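Local coordinates for large adhesion protein (Lap) involved in biofilm formation (Marinobacter hydrocarbonoclasticus, PDB 6XI3) that probably forms part of the extender region of a biofilm adhesin, a string of Ig-like beta-sandwich repeats with calcium ions bound at the junctions between them, at residues 321-326 with 403-408; 333-338 with 379-384; 384-389 with 409-414. All blocks are in the same frame, centred on the assembly; numbering follows the deposited sequence.

Contact 1 (321-326 with 403-408); sequences LTVSLD and LTDSAN
D405 and V323 supply the one direct hydrogen bond between two strands that run nearly alongside each other, 21° apart in direction, without pairing as a regular sheet ladder. With chi1 at -169° the D405 side chain extends away from its backbone N, and the carboxylate crosses to strand 320-329. There D405 OD2 accepts from V323 N at 2.9 Å, with the N-H pointing almost straight at it (163°); the oxygen is met on its anti side, somewhat out of the carboxylate plane. The same oxygen lies 3.3 Å from T322 CA, while D405 CB rests 3.3 Å from L321 O. The second oxygen, OD1, turns back to its own strand and takes a weak bond from S406 N. A side-chain acceptor thus does what a backbone carbonyl would do in a paired sheet. In this Ig-like beta-sandwich the two strands belong to different sheets: 320-329 hydrogen-bonds to 334-342, and 402-411 to 387-396, so the contact closes one open margin of the sandwich. Apolar groups fill the seam on both sides of the carboxylate. L321 meets L403 CB to CB at 3.9 Å, and its CD2 branch reaches D405 CB, the two side chains lying aslant. Toward the other end V323 CG1, held between its own backbone N and carbonyl carbon, lies against the backbone of S406, 3.7 Å from S406 C. A407 CB then approaches L325 N to 3.9 Å. Near L403 a water bridges the strands: it accepts from L321 N and donates to T404 O, its oxygen 2.9 Å from the latter.

Contact 2 (333-338 with 379-384); sequences QTVDLS and VDISSL
D380 OD1 is gripped twice by S382, from the backbone N at 2.9 Å on its anti side and from the hydroxyl OG at 2.6 Å on its syn side, both donors tilted out of the carboxylate plane. Two donors from one residue hold the carboxylate, and the turn after the strand is fixed where Q333 approaches. Q333, which with T334 forms a G1 beta bulge opposite D329, lays its side chain along that turn, its amide oxygen OE1 3.3 Å from S382 CA. Its backbone carbonyl accepts from I381 N along a nearly straight N-H (168°), although the donor is tilted out of the carbonyl plane. Two residues on, V335 and V379 exchange two backbone bonds as an antiparallel hydrogen-bonded pair. T334, in the non-hydrogen-bonded pair with D380, brings its CA to 3.0 Å from V379 O, so that oxygen takes a CA-H...O contact besides V335 N. Beneath the ladder, V335 divides its two methyls. CG1, anti to the carbonyl carbon (chi1 -60°), meets I381 CD1 at 3.4 Å, tighter than usual carbon contact, with the side chains nearly perpendicular; CG2 turns instead to V379 CB at 3.9 Å. V335 also packs on L325 and I354, and I381 on L389, placing the cluster between the sheets. Strand 374-380 ends in an Asx turn at D380 overlapping a type I turn, I381 to L384, whence the chain crosses to strand 387-396 of the Ig-like sandwich's other sheet.

Contact 3 (384-389 with 409-414); sequences LVDGDL and GALDAT. With NA (sodium ion), chain H; CA (calcium ion), chain C.
A calcium site lies at the open end of the beta hairpin formed by strands 387-396 and 402-411, where the Ig-like repeat finishes. D386 does double work in it. Its CG stands anti to the carbonyl carbon (chi1 -75°), and from there OD2 binds the calcium ion at 2.5 Å while also accepting from T414 N through its syn lone pair. The other oxygen, OD1, takes the N-H of A413 at 2.9 Å, on the syn side but tilted well out of the carboxylate plane. Two backbone donors therefore set the rotation of the ligand, and the segment 412-414 is wrapped round it. D412 OD1 and T414 O bind the same calcium, together with a water; D412 N is itself held by N330. Behind the site the hairpin closes in two antiparallel hydrogen-bonded pairs, G387 with L411 and L389 with G409. Both bonds of the G387 and L411 pair are nearly straight, L411 N-H reaching G387 O at 172°. L389 N instead meets G409 O from above the carbonyl plane, 49° out of it. On the inner face L411 CB abuts L389 CG at 4.0 Å, the two leucines slanted against each other, and L411 CD2 reaches L384 CB. Where the preceding loop enters the strand, a sodium ion is bound by S357 and by two backbone carbonyls, V385 O at 2.6 Å and D388 O at 2.8 Å.

All three contacts lie in the C-terminal Ig-like repeat, far from the centre of a long chain. Contact 2 is nested within the loop closed by contact 1, contacts 1 and 3 interlock along the sequence, and contact 3 opens where contact 2 ends, at L384. Contact 1 bridges the two sheets, contact 2 lies in the three-strand sheet and contact 3 in the other. The centres of contacts 1 and 2 are about 15 Å apart, those of contacts 1 and 3 about 18 Å, and those of contacts 2 and 3 about 10 Å. I381 meets L389 and L411 between contacts 2 and 3. The calcium site thus sits beside their shared interior, consistent with calcium helping extend such adhesins.

Contact 1 (321-326 with 403-408)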
loop_
_atom_site.group_PDB
_atom_site.type_symbol
_atom_site.label_atom_id
_atom_site.label_comp_id
_atom_site.label_asym_id
_atom_site.label_seq_id
_atom_site.Cartn_x
_atom_site.Cartn_y
_atom_site.Cartn_z
ATOM N N LEU A 321 -12.900 48.001 -19.783
ATOM C CA LEU A 321 -12.634 49.334 -19.209
ATOM C C LEU A 321 -13.425 50.362 -20.025
ATOM O O LEU A 321 -13.386 50.290 -21.283
ATOM C CB LEU A 321 -11.122 49.593 -19.243
ATOM C CG LEU A 321 -10.726 50.936 -18.637
ATOM C CD1 LEU A 321 -9.396 50.875 -17.912
ATOM C CD2 LEU A 321 -10.742 52.018 -19.704
ATOM N N THR A 322 -14.121 51.268 -19.339
ATOM C CA THR A 322 -14.677 52.511 -19.944
ATOM C C THR A 322 -13.952 53.739 -19.393
ATOM O O THR A 322 -13.528 53.713 -18.236
ATOM C CB THR A 322 -16.167 52.701 -19.635
ATOM O OG1 THR A 322 -16.315 52.983 -18.241
ATOM C CG2 THR A 322 -17.007 51.510 -20.038
ATOM N N VAL A 323 -13.898 54.818 -20.166
ATOM C CA VAL A 323 -13.475 56.140 -19.635
ATOM C C VAL A 323 -14.493 57.171 -20.122
ATOM O O VAL A 323 -15.075 56.971 -21.207
ATOM C CB VAL A 323 -12.042 56.491 -20.062
ATOM C CG1 VAL A 323 -11.949 56.739 -21.554
ATOM C CG2 VAL A 323 -11.513 57.686 -19.287
ATOM N N SER A 324 -14.696 58.216 -19.320
ATOM C CA SER A 324 -15.602 59.346 -19.612
ATOM C C SER A 324 -14.868 60.659 -19.334
ATOM O O SER A 324 -14.186 60.779 -18.296
ATOM C CB SER A 324 -16.889 59.238 -18.837
ATOM O OG SER A 324 -17.623 60.451 -18.945
ATOM N N LEU A 325 -14.971 61.604 -20.266
ATOM C CA LEU A 325 -14.533 62.990 -20.012
ATOM C C LEU A 325 -15.743 63.730 -19.440
ATOM O O LEU A 325 -16.651 64.081 -20.216
ATOM C CB LEU A 325 -14.014 63.598 -21.309
ATOM C CG LEU A 325 -13.581 65.053 -21.230
ATOM C CD1 LEU A 325 -12.552 65.275 -20.132
ATOM C CD2 LEU A 325 -13.023 65.487 -22.581
ATOM N N ASP A 326 -15.736 63.909 -18.120
ATOM C CA ASP A 326 -16.866 64.465 -17.333
ATOM C C ASP A 326 -16.913 65.992 -17.446
ATOM O O ASP A 326 -18.002 66.508 -17.632
ATOM C CB ASP A 326 -16.778 64.006 -15.891
ATOM C CG ASP A 326 -16.886 62.489 -15.793
ATOM O OD1 ASP A 326 -17.542 61.871 -16.670
ATOM O OD2 ASP A 326 -16.286 61.951 -14.894
ATOM N N LEU A 403 -6.821 46.459 -21.363
ATOM C CA LEU A 403 -8.234 46.885 -21.516
ATOM C C LEU A 403 -8.234 48.395 -21.675
ATOM O O LEU A 403 -7.649 49.041 -20.782
ATOM C CB LEU A 403 -9.005 46.479 -20.276
ATOM C CG LEU A 403 -8.887 45.001 -19.946
ATOM C CD1 LEU A 403 -9.461 44.773 -18.562
ATOM C CD2 LEU A 403 -9.584 44.159 -21.029
ATOM N N THR A 404 -8.795 48.896 -22.780
ATOM C CA THR A 404 -8.707 50.330 -23.165
ATOM C C THR A 404 -10.075 50.875 -23.556
ATOM O O THR A 404 -11.027 50.098 -23.823
ATOM C CB THR A 404 -7.713 50.611 -24.293
ATOM O OG1 THR A 404 -8.208 49.990 -25.475
ATOM C CG2 THR A 404 -6.316 50.131 -23.994
ATOM N N ASP A 405 -10.144 52.202 -23.530
ATOM C CA ASP A 405 -11.298 52.993 -23.981
ATOM C C ASP A 405 -10.774 54.401 -24.256
ATOM O O ASP A 405 -9.684 54.728 -23.770
ATOM C CB ASP A 405 -12.461 52.962 -22.987
ATOM C CG ASP A 405 -13.731 53.551 -23.591
ATOM O OD1 ASP A 405 -13.833 53.531 -24.842
ATOM O OD2 ASP A 405 -14.593 54.040 -22.828
ATOM N N SER A 406 -11.480 55.142 -25.095
ATOM C CA SER A 406 -11.174 56.559 -25.387
ATOM C C SER A 406 -12.438 57.396 -25.202
ATOM O O SER A 406 -13.566 56.844 -25.130
ATOM C CB SER A 406 -10.558 56.726 -26.753
ATOM O OG SER A 406 -11.531 56.511 -27.757
ATOM N N ALA A 407 -12.239 58.691 -25.005
ATOM C CA ALA A 407 -13.321 59.684 -25.020
ATOM C C ALA A 407 -12.787 60.964 -25.659
ATOM O O ALA A 407 -11.547 61.179 -25.709
ATOM C CB ALA A 407 -13.827 59.898 -23.632
ATOM N N ASN A 408 -13.703 61.743 -26.193
ATOM C CA ASN A 408 -13.384 62.905 -27.049
ATOM C C ASN A 408 -14.007 64.113 -26.370
ATOM O O ASN A 408 -15.078 63.973 -25.764
ATOM C CB ASN A 408 -13.908 62.743 -28.479
ATOM C CG ASN A 408 -13.269 61.587 -29.216
ATOM O OD1 ASN A 408 -13.972 60.677 -29.650
ATOM N ND2 ASN A 408 -11.952 61.599 -29.351
HETATM O O HOH W 1 -12.557 47.861 -22.740
#

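Contact 2 (333-338 with 379-384)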
loop_
_atom_site.group_PDB
_atom_site.type_symbol
_atom_site.label_atom_id
_atom_site.label_comp_id
_atom_site.label_asym_id
_atom_site.label_seq_id
_atom_site.Cartn_x
_atom_site.Cartn_y
_atom_site.Cartn_z
ATOM N N GLN A 333 -8.191 75.450 -16.847
ATOM C CA GLN A 333 -7.456 74.543 -17.777
ATOM C C GLN A 333 -7.262 73.188 -17.101
ATOM O O GLN A 333 -6.128 72.710 -16.996
ATOM C CB GLN A 333 -6.168 75.191 -18.271
ATOM C CG GLN A 333 -6.508 76.464 -19.036
ATOM C CD GLN A 333 -5.298 77.217 -19.536
ATOM O OE1 GLN A 333 -4.430 76.677 -20.206
ATOM N NE2 GLN A 333 -5.259 78.502 -19.237
ATOM N N THR A 334 -8.368 72.565 -16.726
ATOM C CA THR A 334 -8.356 71.227 -16.078
ATOM C C THR A 334 -9.447 70.351 -16.682
ATOM O O THR A 334 -10.305 70.901 -17.366
ATOM C CB THR A 334 -8.533 71.316 -14.557
ATOM O OG1 THR A 334 -9.775 71.952 -14.256
ATOM C CG2 THR A 334 -7.369 72.025 -13.903
ATOM N N VAL A 335 -9.352 69.038 -16.451
ATOM C CA VAL A 335 -10.390 68.064 -16.841
ATOM C C VAL A 335 -10.687 67.160 -15.648
ATOM O O VAL A 335 -9.812 66.971 -14.792
ATOM C CB VAL A 335 -10.027 67.263 -18.099
ATOM C CG1 VAL A 335 -9.829 68.185 -19.290
ATOM C CG2 VAL A 335 -8.813 66.377 -17.905
ATOM N N ASP A 336 -11.931 66.716 -15.551
ATOM C CA ASP A 336 -12.327 65.639 -14.620
ATOM C C ASP A 336 -12.671 64.445 -15.505
ATOM O O ASP A 336 -13.410 64.658 -16.491
ATOM C CB ASP A 336 -13.485 66.051 -13.702
ATOM C CG ASP A 336 -13.229 67.282 -12.833
ATOM O OD1 ASP A 336 -12.070 67.683 -12.647
ATOM O OD2 ASP A 336 -14.209 67.820 -12.336
ATOM N N LEU A 337 -12.125 63.269 -15.171
ATOM C CA LEU A 337 -12.281 61.998 -15.911
ATOM C C LEU A 337 -12.850 60.982 -14.927
ATOM O O LEU A 337 -12.579 61.116 -13.758
ATOM C CB LEU A 337 -10.915 61.500 -16.395
ATOM C CG LEU A 337 -10.106 62.473 -17.233
ATOM C CD1 LEU A 337 -8.744 61.895 -17.509
ATOM C CD2 LEU A 337 -10.820 62.787 -18.542
ATOM N N SER A 338 -13.607 60.001 -15.396
ATOM C CA SER A 338 -14.042 58.851 -14.576
ATOM C C SER A 338 -14.113 57.614 -15.468
ATOM O O SER A 338 -14.130 57.784 -16.700
ATOM C CB SER A 338 -15.369 59.118 -13.930
ATOM O OG SER A 338 -16.299 59.519 -14.901
ATOM N N VAL A 379 -7.238 67.547 -13.359
ATOM C CA VAL A 379 -6.012 67.215 -14.137
ATOM C C VAL A 379 -5.603 68.459 -14.949
ATOM O O VAL A 379 -6.443 69.005 -15.705
ATOM C CB VAL A 379 -6.230 65.979 -15.027
ATOM C CG1 VAL A 379 -5.048 65.727 -15.935
ATOM C CG2 VAL A 379 -6.533 64.724 -14.214
ATOM N N ASP A 380 -4.345 68.862 -14.829
ATOM C CA ASP A 380 -3.785 70.081 -15.464
ATOM C C ASP A 380 -3.540 69.830 -16.940
ATOM O O ASP A 380 -2.730 68.951 -17.251
ATOM C CB ASP A 380 -2.462 70.453 -14.826
ATOM C CG ASP A 380 -1.937 71.795 -15.291
ATOM O OD1 ASP A 380 -2.563 72.441 -16.170
ATOM O OD2 ASP A 380 -0.936 72.189 -14.730
ATOM N N ILE A 381 -4.253 70.543 -17.804
ATOM C CA ILE A 381 -4.067 70.431 -19.280
ATOM C C ILE A 381 -3.682 71.798 -19.824
ATOM O O ILE A 381 -3.874 72.001 -21.027
ATOM C CB ILE A 381 -5.309 69.851 -19.971
ATOM C CG1 ILE A 381 -6.558 70.721 -19.794
ATOM C CG2 ILE A 381 -5.546 68.423 -19.488
ATOM C CD1 ILE A 381 -7.677 70.315 -20.728
ATOM N N SER A 382 -3.131 72.669 -18.976
ATOM C CA SER A 382 -2.615 74.001 -19.394
ATOM C C SER A 382 -1.505 73.856 -20.461
ATOM O O SER A 382 -1.255 74.851 -21.153
ATOM C CB SER A 382 -2.163 74.843 -18.221
ATOM O OG SER A 382 -1.117 74.200 -17.501
ATOM N N SER A 383 -0.856 72.693 -20.600
ATOM C CA SER A 383 0.172 72.440 -21.644
ATOM C C SER A 383 -0.473 72.090 -22.989
ATOM O O SER A 383 0.271 72.012 -23.971
ATOM C CB SER A 383 1.142 71.340 -21.223
ATOM O OG SER A 383 0.494 70.075 -21.188
ATOM N N LEU A 384 -1.782 71.823 -23.051
ATOM C CA LEU A 384 -2.450 71.454 -24.329
ATOM C C LEU A 384 -2.963 72.725 -25.007
ATOM O O LEU A 384 -3.146 73.729 -24.305
ATOM C CB LEU A 384 -3.593 70.481 -24.044
ATOM C CG LEU A 384 -3.173 69.197 -23.321
ATOM C CD1 LEU A 384 -4.314 68.180 -23.259
ATOM C CD2 LEU A 384 -1.955 68.580 -24.002
#

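Contact 3 (384-389 with 409-414)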
loop_
_atom_site.group_PDB
_atom_site.type_symbol
_atom_site.label_atom_id
_atom_site.label_comp_id
_atom_site.label_asym_id
_atom_site.label_seq_id
_atom_site.Cartn_x
_atom_site.Cartn_y
_atom_site.Cartn_z
ATOM N N LEU A 384 -1.782 71.823 -23.051
ATOM C CA LEU A 384 -2.450 71.454 -24.329
ATOM C C LEU A 384 -2.963 72.725 -25.007
ATOM O O LEU A 384 -3.146 73.729 -24.305
ATOM C CB LEU A 384 -3.593 70.481 -24.044
ATOM C CG LEU A 384 -3.173 69.197 -23.321
ATOM C CD1 LEU A 384 -4.314 68.180 -23.259
ATOM C CD2 LEU A 384 -1.955 68.580 -24.002
ATOM N N VAL A 385 -3.287 72.639 -26.293
ATOM C CA VAL A 385 -3.759 73.807 -27.090
ATOM C C VAL A 385 -5.237 73.606 -27.422
ATOM O O VAL A 385 -5.720 72.451 -27.440
ATOM C CB VAL A 385 -2.915 74.042 -28.356
ATOM C CG1 VAL A 385 -1.460 74.281 -28.006
ATOM C CG2 VAL A 385 -3.063 72.924 -29.378
ATOM N N ASP A 386 -5.924 74.706 -27.709
ATOM C CA ASP A 386 -7.363 74.666 -28.057
ATOM C C ASP A 386 -7.591 73.739 -29.248
ATOM O O ASP A 386 -6.699 73.627 -30.103
ATOM C CB ASP A 386 -7.887 76.078 -28.297
ATOM C CG ASP A 386 -8.077 76.839 -27.000
ATOM O OD1 ASP A 386 -7.722 76.300 -25.891
ATOM O OD2 ASP A 386 -8.614 77.937 -27.102
ATOM N N GLY A 387 -8.772 73.133 -29.275
ATOM C CA GLY A 387 -9.252 72.210 -30.309
ATOM C C GLY A 387 -9.583 70.862 -29.683
ATOM O O GLY A 387 -9.801 70.812 -28.446
ATOM N N ASP A 388 -9.578 69.803 -30.493
ATOM C CA ASP A 388 -10.007 68.448 -30.075
ATOM C C ASP A 388 -9.114 67.973 -28.926
ATOM O O ASP A 388 -7.910 68.330 -28.880
ATOM C CB ASP A 388 -9.997 67.454 -31.246
ATOM C CG ASP A 388 -11.174 67.619 -32.200
ATOM O OD1 ASP A 388 -12.166 68.309 -31.820
ATOM O OD2 ASP A 388 -11.104 67.054 -33.324
ATOM N N LEU A 389 -9.708 67.197 -28.028
ATOM C CA LEU A 389 -9.016 66.441 -26.963
ATOM C C LEU A 389 -9.421 64.990 -27.153
ATOM O O LEU A 389 -10.620 64.752 -27.368
ATOM C CB LEU A 389 -9.452 66.896 -25.565
ATOM C CG LEU A 389 -8.988 68.273 -25.098
ATOM C CD1 LEU A 389 -9.328 68.464 -23.628
ATOM C CD2 LEU A 389 -7.503 68.485 -25.325
ATOM N N GLY A 409 -13.332 65.246 -26.473
ATOM C CA GLY A 409 -13.904 66.535 -26.079
ATOM C C GLY A 409 -13.122 67.627 -26.742
ATOM O O GLY A 409 -12.457 67.359 -27.781
ATOM N N ALA A 410 -13.138 68.794 -26.113
ATOM C CA ALA A 410 -12.592 70.034 -26.686
ATOM C C ALA A 410 -12.072 70.883 -25.538
ATOM O O ALA A 410 -12.636 70.828 -24.413
ATOM C CB ALA A 410 -13.642 70.741 -27.505
ATOM N N LEU A 411 -10.978 71.569 -25.816
ATOM C CA LEU A 411 -10.411 72.618 -24.970
ATOM C C LEU A 411 -10.639 73.961 -25.668
ATOM O O LEU A 411 -10.313 74.071 -26.857
ATOM C CB LEU A 411 -8.925 72.297 -24.834
ATOM C CG LEU A 411 -8.088 73.295 -24.056
ATOM C CD1 LEU A 411 -8.675 73.540 -22.670
ATOM C CD2 LEU A 411 -6.666 72.779 -23.964
ATOM N N ASP A 412 -11.127 74.943 -24.933
ATOM C CA ASP A 412 -11.369 76.314 -25.460
ATOM C C ASP A 412 -10.999 77.294 -24.341
ATOM O O ASP A 412 -11.893 77.894 -23.717
ATOM C CB ASP A 412 -12.798 76.433 -25.994
ATOM C CG ASP A 412 -13.077 77.792 -26.645
ATOM O OD1 ASP A 412 -12.101 78.451 -27.045
ATOM O OD2 ASP A 412 -14.260 78.152 -26.774
ATOM N N ALA A 413 -9.712 77.338 -24.028
ATOM C CA ALA A 413 -9.121 78.151 -22.949
ATOM C C ALA A 413 -8.775 79.550 -23.467
ATOM O O ALA A 413 -8.679 80.397 -22.628
ATOM C CB ALA A 413 -7.887 77.468 -22.411
ATOM N N THR A 414 -8.576 79.756 -24.780
ATOM C CA THR A 414 -8.184 81.060 -25.402
ATOM C C THR A 414 -9.356 81.645 -26.212
ATOM O O THR A 414 -9.905 80.856 -27.016
ATOM C CB THR A 414 -6.942 80.891 -26.295
ATOM O OG1 THR A 414 -5.942 80.290 -25.475
ATOM C CG2 THR A 414 -6.413 82.188 -26.888
HETATM NA NA NA H . -6.423 70.671 -29.202
HETATM CA CA CA C . -10.309 79.162 -28.383
HETATM O O HOH W 2 -10.798 77.428 -29.811
#